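PDB 3U07: uncharacterized protein VPA0106 from Vibrio parahaemolyticus, which is of unknown function, pairing a DUF1254 region with a DUF1214 region and carrying a signal sequence consistent with export from the cytoplasm. Local coordinates for residues Ala139-Gln144 / Arg156-Leu161; Ala92-Ile97 / Ile188-Glu193. The protein carries 2 engineered substitutions. One frame throughout, in Å; residues are numbered along the deposited sequence.

Contact 1: Ala139-Gln144 / Arg156-Leu161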
loop_
_atom_site.group_PDB
_atom_site.type_symbol
_atom_site.label_atom_id
_atom_site.label_comp_id
_atom_site.label_asym_id
_atom_site.label_seq_id
_atom_site.Cartn_x
_atom_site.Cartn_y
_atom_site.Cartn_z
ATOM N N ALA A 139 -3.808 19.526 -1.227
ATOM C CA ALA A 139 -3.114 20.731 -1.650
ATOM C C ALA A 139 -1.655 20.657 -1.272
ATOM O O ALA A 139 -1.292 19.989 -0.297
ATOM C CB ALA A 139 -3.760 21.965 -1.004
ATOM N N ALA A 140 -0.836 21.342 -2.069
ATOM C CA ALA A 140 0.560 21.366 -1.803
ATOM C C ALA A 140 0.679 22.046 -0.484
ATOM O O ALA A 140 -0.139 22.924 -0.085
ATOM C CB ALA A 140 1.361 22.116 -2.837
ATOM N N GLN A 141 1.686 21.609 0.202
ATOM C CA GLN A 141 1.952 22.138 1.486
ATOM C C GLN A 141 2.034 23.666 1.551
ATOM O O GLN A 141 1.566 24.233 2.531
ATOM C CB GLN A 141 3.200 21.446 1.963
ATOM C CG GLN A 141 3.535 21.794 3.368
ATOM C CD GLN A 141 2.517 21.267 4.367
ATOM O OE1 GLN A 141 1.650 21.992 4.836
ATOM N NE2 GLN A 141 2.627 19.990 4.696
ATOM N N ASP A 142 2.624 24.301 0.525
ATOM C CA ASP A 142 2.829 25.766 0.425
ATOM C C ASP A 142 1.663 26.514 -0.260
ATOM O O ASP A 142 1.689 27.739 -0.410
ATOM C CB ASP A 142 4.085 26.061 -0.412
ATOM C CG ASP A 142 4.025 25.392 -1.795
ATOM O OD1 ASP A 142 4.661 24.329 -1.976
ATOM O OD2 ASP A 142 3.327 25.923 -2.691
ATOM N N TRP A 143 0.652 25.784 -0.705
ATOM C CA TRP A 143 -0.441 26.436 -1.405
ATOM C C TRP A 143 -1.167 27.488 -0.572
ATOM O O TRP A 143 -1.667 27.211 0.515
ATOM C CB TRP A 143 -1.444 25.414 -1.914
ATOM C CG TRP A 143 -2.573 26.061 -2.644
ATOM C CD1 TRP A 143 -2.542 26.596 -3.901
ATOM C CD2 TRP A 143 -3.898 26.265 -2.151
ATOM N NE1 TRP A 143 -3.773 27.121 -4.221
ATOM C CE2 TRP A 143 -4.623 26.934 -3.162
ATOM C CE3 TRP A 143 -4.544 25.953 -0.948
ATOM C CZ2 TRP A 143 -5.963 27.287 -3.011
ATOM C CZ3 TRP A 143 -5.880 26.306 -0.796
ATOM C CH2 TRP A 143 -6.573 26.968 -1.822
ATOM N N GLN A 144 -1.215 28.703 -1.107
ATOM C CA GLN A 144 -1.870 29.825 -0.454
ATOM C C GLN A 144 -3.263 29.897 -1.072
ATOM O O GLN A 144 -3.407 29.781 -2.284
ATOM C CB GLN A 144 -1.080 31.106 -0.744
ATOM C CG GLN A 144 -1.081 32.139 0.373
ATOM C CD GLN A 144 -0.444 31.622 1.653
ATOM O OE1 GLN A 144 0.521 30.858 1.615
ATOM N NE2 GLN A 144 -0.971 32.051 2.794
ATOM N N ARG A 156 -2.716 18.261 3.311
ATOM C CA ARG A 156 -1.531 18.982 2.846
ATOM C C ARG A 156 -0.494 17.932 2.457
ATOM O O ARG A 156 -0.144 17.080 3.271
ATOM C CB ARG A 156 -0.982 19.876 3.959
ATOM C CG ARG A 156 -1.889 21.052 4.297
ATOM C CD ARG A 156 -1.825 22.135 3.220
ATOM N NE ARG A 156 -2.776 23.218 3.481
ATOM C CZ ARG A 156 -2.857 24.342 2.771
ATOM N NH1 ARG A 156 -2.041 24.550 1.743
ATOM N NH2 ARG A 156 -3.760 25.263 3.089
ATOM N N VAL A 157 -0.008 17.977 1.218
ATOM C CA VAL A 157 0.967 16.984 0.767
ATOM C C VAL A 157 2.340 17.597 0.505
ATOM O O VAL A 157 2.456 18.736 0.043
ATOM C CB VAL A 157 0.457 16.233 -0.505
ATOM C CG1 VAL A 157 -0.915 15.613 -0.226
ATOM C CG2 VAL A 157 0.368 17.184 -1.697
ATOM N N ASP A 158 3.381 16.829 0.809
ATOM C CA ASP A 158 4.746 17.306 0.647
ATOM C C ASP A 158 5.391 17.044 -0.702
ATOM O O ASP A 158 6.470 17.566 -0.980
ATOM C CB ASP A 158 5.612 16.763 1.782
ATOM C CG ASP A 158 5.239 17.371 3.126
ATOM O OD1 ASP A 158 4.918 16.610 4.053
ATOM O OD2 ASP A 158 5.268 18.613 3.256
ATOM N N SER A 159 4.749 16.219 -1.526
ATOM C CA SER A 159 5.235 15.971 -2.881
ATOM C C SER A 159 4.061 16.394 -3.768
ATOM O O SER A 159 2.905 16.158 -3.415
ATOM C CB SER A 159 5.585 14.491 -3.113
ATOM O OG SER A 159 4.436 13.658 -3.106
ATOM N N ASN A 160 4.336 17.040 -4.897
ATOM C CA ASN A 160 3.245 17.478 -5.763
ATOM C C ASN A 160 2.543 16.305 -6.423
ATOM O O ASN A 160 1.375 16.400 -6.787
ATOM C CB ASN A 160 3.745 18.464 -6.816
ATOM C CG ASN A 160 4.183 19.780 -6.207
ATOM O OD1 ASN A 160 3.603 20.238 -5.222
ATOM N ND2 ASN A 160 5.200 20.405 -6.798
ATOM N N LEU A 161 3.262 15.196 -6.569
ATOM C CA LEU A 161 2.688 13.990 -7.148
ATOM C C LEU A 161 2.351 13.066 -5.980
ATOM O O LEU A 161 3.186 12.834 -5.102
ATOM C CB LEU A 161 3.700 13.296 -8.067
ATOM C CG LEU A 161 4.176 14.048 -9.313
ATOM C CD1 LEU A 161 5.337 13.289 -9.948
ATOM C CD2 LEU A 161 3.025 14.198 -10.303
HETATM O O HOH W 1 -4.015 27.794 1.973
#
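Ala139 and Arg156 pair as parallel strand neighbours, and so do Ala140 and Val157, each with CA atoms 5.1 Å apart. Val157 N donates to Ala139 O (2.8 Å), and Gln141 N returns a bond to Val157 O, bent to 136° at the hydrogen. Beyond Ala140 the first strand breaks into a type I turn closed by Trp143 N on Ala140 O. Arg156 spans this turn. With its chain turned about CB-CG (chi2 -74°) and extended beyond, it lies over Ala139, whose CB sits on one guanidinium face. Arg156 NH1 meets two carbonyl oxygens close to the guanidinium plane, Ala140 O at 3.1 Å and Trp143 O at 3.0 Å, the latter on a lone pair. Ala140 O thus takes two donors, and a water joining Arg156 NH2 to Trp143 O helps fix the guanidinium's rotation. Arg156 NH1 also lies at the edge of the Trp143 ring, 3.9 Å from Trp143 CE3. Gln141 crosses the Arg156 chain nearly at right angles, Gln141 OE1 3.5 Å from Arg156 CB, while its NE2 makes a weak bond to Asp158 OD2. Asn160 OD1 touches Ala140 CB, and its ND2 binds Asp225. Strand 153-157 is one of the two outermost strands of its mixed sheet; strand 134-140 lies between it and strand 96-100, while helix 228-231 meets Asp158 and Ser159.

Contact 2: Ala92-Ile97 / Ile188-Glu193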
loop_
_atom_site.group_PDB
_atom_site.type_symbol
_atom_site.label_atom_id
_atom_site.label_comp_id
_atom_site.label_asym_id
_atom_site.label_seq_id
_atom_site.Cartn_x
_atom_site.Cartn_y
_atom_site.Cartn_z
ATOM N N ALA A 92 0.669 20.377 -8.145
ATOM C CA ALA A 92 1.645 21.434 -8.411
ATOM C C ALA A 92 1.014 22.766 -8.811
ATOM O O ALA A 92 1.305 23.795 -8.211
ATOM C CB ALA A 92 2.626 20.991 -9.500
ATOM N N ALA A 93 0.154 22.743 -9.824
ATOM C CA ALA A 93 -0.474 23.970 -10.310
ATOM C C ALA A 93 -1.535 24.498 -9.366
ATOM O O ALA A 93 -1.671 25.704 -9.189
ATOM C CB ALA A 93 -1.076 23.740 -11.697
ATOM N N GLU A 94 -2.282 23.585 -8.756
ATOM C CA GLU A 94 -3.342 23.960 -7.836
ATOM C C GLU A 94 -3.848 22.716 -7.101
ATOM O O GLU A 94 -3.516 21.594 -7.476
ATOM C CB GLU A 94 -4.495 24.595 -8.617
ATOM C CG GLU A 94 -5.097 23.657 -9.652
ATOM C CD GLU A 94 -6.319 24.239 -10.326
ATOM O OE1 GLU A 94 -7.165 24.810 -9.614
ATOM O OE2 GLU A 94 -6.440 24.115 -11.562
ATOM N N PRO A 95 -4.655 22.905 -6.042
ATOM C CA PRO A 95 -5.192 21.776 -5.279
ATOM C C PRO A 95 -6.101 20.898 -6.125
ATOM O O PRO A 95 -6.582 21.314 -7.186
ATOM C CB PRO A 95 -5.956 22.454 -4.148
ATOM C CG PRO A 95 -5.176 23.713 -3.925
ATOM C CD PRO A 95 -4.932 24.175 -5.347
ATOM N N VAL A 96 -6.343 19.687 -5.639
ATOM C CA VAL A 96 -7.196 18.733 -6.331
ATOM C C VAL A 96 -8.145 18.134 -5.309
ATOM O O VAL A 96 -7.768 17.859 -4.167
ATOM C CB VAL A 96 -6.360 17.614 -6.992
ATOM C CG1 VAL A 96 -5.547 16.889 -5.942
ATOM C CG2 VAL A 96 -7.267 16.641 -7.720
ATOM N N ILE A 97 -9.385 17.940 -5.729
ATOM C CA ILE A 97 -10.404 17.403 -4.853
ATOM C C ILE A 97 -10.894 16.039 -5.315
ATOM O O ILE A 97 -11.282 15.852 -6.467
ATOM C CB ILE A 97 -11.595 18.391 -4.769
ATOM C CG1 ILE A 97 -11.132 19.678 -4.079
ATOM C CG2 ILE A 97 -12.762 17.758 -4.030
ATOM C CD1 ILE A 97 -12.082 20.845 -4.251
ATOM N N ILE A 188 -12.335 12.961 -9.524
ATOM C CA ILE A 188 -11.130 13.743 -9.244
ATOM C C ILE A 188 -11.253 15.019 -10.065
ATOM O O ILE A 188 -11.432 14.963 -11.281
ATOM C CB ILE A 188 -9.835 13.044 -9.693
ATOM C CG1 ILE A 188 -9.639 11.733 -8.936
ATOM C CG2 ILE A 188 -8.640 13.983 -9.462
ATOM C CD1 ILE A 188 -8.474 10.917 -9.468
ATOM N N ARG A 189 -11.159 16.166 -9.404
ATOM C CA ARG A 189 -11.267 17.450 -10.087
ATOM C C ARG A 189 -10.281 18.463 -9.511
ATOM O O ARG A 189 -10.019 18.466 -8.308
ATOM C CB ARG A 189 -12.682 18.018 -9.927
ATOM C CG ARG A 189 -13.768 17.338 -10.741
ATOM C CD ARG A 189 -15.129 17.889 -10.359
ATOM N NE ARG A 189 -15.581 17.377 -9.067
ATOM C CZ ARG A 189 -16.670 17.803 -8.438
ATOM N NH1 ARG A 189 -17.414 18.755 -8.979
ATOM N NH2 ARG A 189 -17.023 17.270 -7.275
ATOM N N THR A 190 -9.724 19.312 -10.368
ATOM C CA THR A 190 -8.825 20.354 -9.898
ATOM C C THR A 190 -9.733 21.376 -9.210
ATOM O O THR A 190 -10.931 21.437 -9.488
ATOM C CB THR A 190 -8.095 21.068 -11.060
ATOM O OG1 THR A 190 -9.057 21.578 -11.991
ATOM C CG2 THR A 190 -7.150 20.111 -11.763
ATOM N N LEU A 191 -9.165 22.169 -8.309
ATOM C CA LEU A 191 -9.941 23.176 -7.597
ATOM C C LEU A 191 -10.690 24.082 -8.576
ATOM O O LEU A 191 -11.890 24.299 -8.426
ATOM C CB LEU A 191 -9.017 24.021 -6.714
ATOM C CG LEU A 191 -9.678 25.166 -5.944
ATOM C CD1 LEU A 191 -10.819 24.633 -5.062
ATOM C CD2 LEU A 191 -8.617 25.875 -5.111
ATOM N N SER A 192 -9.987 24.598 -9.581
ATOM C CA SER A 192 -10.618 25.482 -10.552
ATOM C C SER A 192 -11.793 24.789 -11.225
ATOM O O SER A 192 -12.877 25.368 -11.329
ATOM C CB SER A 192 -9.604 25.960 -11.597
ATOM O OG SER A 192 -9.026 24.870 -12.288
ATOM N N GLU A 193 -11.589 23.550 -11.671
ATOM C CA GLU A 193 -12.665 22.792 -12.311
ATOM C C GLU A 193 -13.820 22.648 -11.324
ATOM O O GLU A 193 -14.985 22.814 -11.680
ATOM C CB GLU A 193 -12.184 21.393 -12.718
ATOM C CG GLU A 193 -13.226 20.587 -13.498
ATOM C CD GLU A 193 -12.751 19.187 -13.865
ATOM O OE1 GLU A 193 -11.526 18.988 -14.029
ATOM O OE2 GLU A 193 -13.607 18.287 -14.009
HETATM O O HOH W 2 -13.776 15.645 -7.528
#
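Ile97 O is gripped twice, by Arg189 N at 3.0 Å and by a water that it shares with Arg189 NE; Arg189 NH2 binds Ser99. Ile97 N in turn meets Arg189 O at 2.7 Å, almost straight at 177°, which makes Ile97 and Arg189 an antiparallel hydrogen-bonded pair. Val96 and Thr190 make the adjoining non-hydrogen-bonded pair. Next along, Leu191 N donates to Pro95 O from above the carbonyl plane. Both carboxylate oxygens of Glu94 are held by Ser192, in the first turn of helix 191-195. Ser192 OG donates to Glu94 OE2 at 2.8 Å on the syn lone pair, and Ser192 N reaches Glu94 OE1, also at 2.8 Å, on the syn side but 33° out of the carboxylate plane. An extended Glu94 chain (chi2 174°) carries the acid across to the helix start, where OE2 lies against Thr190 CB and OE1 against Leu191 CB. Two bonds from one residue limit the carboxylate's rotation, and the N-terminal end of the helix would probably favour its negative charge. Val96 CG2 presses on Ile188 CG2 at 3.5 Å, a tight methyl contact. On the Ile97 side, Leu191 splays its two methyls, CD1 to Ile97 CD1 and CD2 to Pro95 CD, each at 4.1 Å. Thr190 OG1 accepts from Glu193 N (3.2 Å), so Thr190 both ends the edge strand and is the N-cap of the helix: a strand-to-helix junction whose first-turn N-H groups, Leu191, Ser192 and Glu193, are met by a proline carbonyl, a glutamate carboxylate and the threonine cap.

In the fold
The two contacts lie about 11 Å apart, centre to centre, on one mixed sheet ordered 153-157, 134-140, 96-100, 187-190. Contact 1 joins the first two strands and contact 2 the last two, so each includes an outermost strand, and the central pair 134-140 and 96-100 connects them. Along the chain 92-97 comes first, then both segments of contact 1, and 188-193 last. They meet directly: Trp143 CE2 packs on Pro95 CG at 3.4 Å, Trp143 CZ2 on Leu191 CD2, and Asn160 on Ala92. All four segments belong to the DUF1254 region, and the Trp143-Pro95-Leu191 cluster packs the two contacts against each other at one end of the sheet, on the side of Ala139 and Ile97.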